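Uncharacterized protein YqbN (Bacillus subtilis, PDB 3KLU) is of unknown function but belongs to the XkdN-like phage tail assembly chaperone family and so probably assists assembly of a phage-type tail. Local coordinates at residues A[121-124]-A[125-129]. Sequence-based numbering, arbitrary orientation.
Sequences GEYA and NWLNK
The ring of Tyr123 meets two side chains from the next turn of the same helix, Trp126 at i+3 and Leu127 at i+4, each at an oblique angle. CE1 of Tyr123 rests 3.6 Å from CZ3 of Trp126, at the far corner of the indole's six-membered ring. The two rings are inclined to one another at 50°, their centroids 5.5 Å apart, an oblique pairing. On the other side of the tyrosine ring, CE2 of Tyr123 lies 3.4 Å from CD1 of Leu127, and CG of that leucine follows behind at 4.0 Å. The i/i+3 spacing puts both aromatic residues on one side of the helix, and with CG anti to the backbone nitrogen in each (chi1 -174° for Tyr123) the rings project side by side.

That side of helix 120-133 faces the body of the chain, where helices 78-89 and 109-116 receive Tyr123 and Trp126. The buried indole also reaches Phe44 and Phe46 of the antiparallel sheet, and its NE1 is hydrogen-bonded to Thr90 OG1.

Successive i to i+4 backbone hydrogen bonds join the two turns: Asn125 N to Gly121 O, Trp126 N to Glu122 O (2.8 Å), Leu127 N to Tyr123 O, and Asn128 N to Ala124 O, the straightest, with an N-H...O angle of 172°. Tyr123 O additionally lies in the indole plane, at the edge of Trp126.

On the exposed side, the amide of Asn128 folds back over the preceding turn, bringing ND2 to 2.9 Å from Ala124 O, though at an angle too poor for a hydrogen bond. The carboxylate of Glu122 is engaged outside the helix: its OE1 forms a salt bridge with Arg33 and its OE2 a hydrogen bond with Ser31 OG.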
loop_
_atom_site.group_PDB
_atom_site.type_symbol
_atom_site.label_atom_id
_atom_site.label_comp_id
_atom_site.label_asym_id
_atom_site.label_seq_id
_atom_site.Cartn_x
_atom_site.Cartn_y
_atom_site.Cartn_z
ATOM N N GLY A 121 -3.922 1.814 16.304
ATOM C CA GLY A 121 -5.017 2.112 15.393
ATOM C C GLY A 121 -4.558 2.586 14.021
ATOM O O GLY A 121 -5.142 2.181 13.031
ATOM N N GLU A 122 -3.521 3.425 13.956
ATOM C CA GLU A 122 -3.038 3.925 12.669
ATOM C C GLU A 122 -2.555 2.765 11.811
ATOM O O GLU A 122 -2.855 2.663 10.629
ATOM C CB GLU A 122 -1.861 4.893 12.847
ATOM C CG GLU A 122 -2.162 6.125 13.679
ATOM C CD GLU A 122 -0.887 6.922 13.978
ATOM O OE1 GLU A 122 0.217 6.312 13.939
ATOM O OE2 GLU A 122 -0.988 8.151 14.254
ATOM N N TYR A 123 -1.768 1.898 12.415
ATOM C CA TYR A 123 -1.258 0.784 11.671
ATOM C C TYR A 123 -2.377 -0.109 11.126
ATOM O O TYR A 123 -2.341 -0.562 9.968
ATOM C CB TYR A 123 -0.361 -0.043 12.554
ATOM C CG TYR A 123 0.297 -1.119 11.769
ATOM C CD1 TYR A 123 1.414 -0.842 10.977
ATOM C CD2 TYR A 123 -0.210 -2.406 11.771
ATOM C CE1 TYR A 123 2.016 -1.855 10.192
ATOM C CE2 TYR A 123 0.380 -3.428 10.996
ATOM C CZ TYR A 123 1.488 -3.147 10.213
ATOM O OH TYR A 123 2.075 -4.140 9.472
ATOM N N ALA A 124 -3.376 -0.375 11.962
ATOM C CA ALA A 124 -4.466 -1.251 11.545
ATOM C C ALA A 124 -5.248 -0.574 10.448
ATOM O O ALA A 124 -5.658 -1.212 9.496
ATOM C CB ALA A 124 -5.375 -1.573 12.734
ATOM N N ASN A 125 -5.439 0.733 10.580
ATOM C CA ASN A 125 -6.191 1.492 9.597
ATOM C C ASN A 125 -5.457 1.547 8.282
ATOM O O ASN A 125 -6.064 1.495 7.227
ATOM C CB ASN A 125 -6.450 2.925 10.085
ATOM C CG ASN A 125 -7.570 3.012 11.117
ATOM O OD1 ASN A 125 -8.357 2.085 11.284
ATOM N ND2 ASN A 125 -7.658 4.152 11.793
ATOM N N TRP A 126 -4.143 1.690 8.346
ATOM C CA TRP A 126 -3.354 1.733 7.126
ATOM C C TRP A 126 -3.522 0.414 6.366
ATOM O O TRP A 126 -3.765 0.403 5.152
ATOM C CB TRP A 126 -1.893 1.953 7.480
ATOM C CG TRP A 126 -0.968 1.712 6.351
ATOM C CD1 TRP A 126 -0.795 2.487 5.236
ATOM C CD2 TRP A 126 -0.000 0.662 6.264
ATOM N NE1 TRP A 126 0.233 1.984 4.467
ATOM C CE2 TRP A 126 0.736 0.864 5.076
ATOM C CE3 TRP A 126 0.320 -0.428 7.084
ATOM C CZ2 TRP A 126 1.779 0.018 4.684
ATOM C CZ3 TRP A 126 1.350 -1.271 6.699
ATOM C CH2 TRP A 126 2.072 -1.038 5.498
ATOM N N LEU A 127 -3.409 -0.696 7.089
ATOM C CA LEU A 127 -3.542 -2.010 6.473
ATOM C C LEU A 127 -4.857 -2.140 5.777
ATOM O O LEU A 127 -4.914 -2.483 4.594
ATOM C CB LEU A 127 -3.453 -3.110 7.505
ATOM C CG LEU A 127 -2.039 -3.554 7.854
ATOM C CD1 LEU A 127 -2.098 -4.570 8.976
ATOM C CD2 LEU A 127 -1.377 -4.178 6.655
ATOM N N ASN A 128 -5.933 -1.857 6.501
ATOM C CA ASN A 128 -7.241 -1.989 5.893
ATOM C C ASN A 128 -7.452 -1.046 4.717
ATOM O O ASN A 128 -8.035 -1.434 3.723
ATOM C CB ASN A 128 -8.337 -1.804 6.947
ATOM C CG ASN A 128 -8.145 -2.718 8.130
ATOM O OD1 ASN A 128 -7.776 -3.878 7.977
ATOM N ND2 ASN A 128 -8.390 -2.199 9.328
ATOM N N LYS A 129 -6.992 0.193 4.797
ATOM C CA LYS A 129 -7.200 1.069 3.649
ATOM C C LYS A 129 -6.541 0.460 2.403
ATOM O O LYS A 129 -7.092 0.503 1.309
ATOM C CB LYS A 129 -6.609 2.459 3.878
ATOM C CG LYS A 129 -6.908 3.438 2.702
ATOM C CD LYS A 129 -8.340 4.021 2.836
ATOM C CE LYS A 129 -9.006 4.194 1.480
ATOM N NZ LYS A 129 -10.326 4.899 1.604
#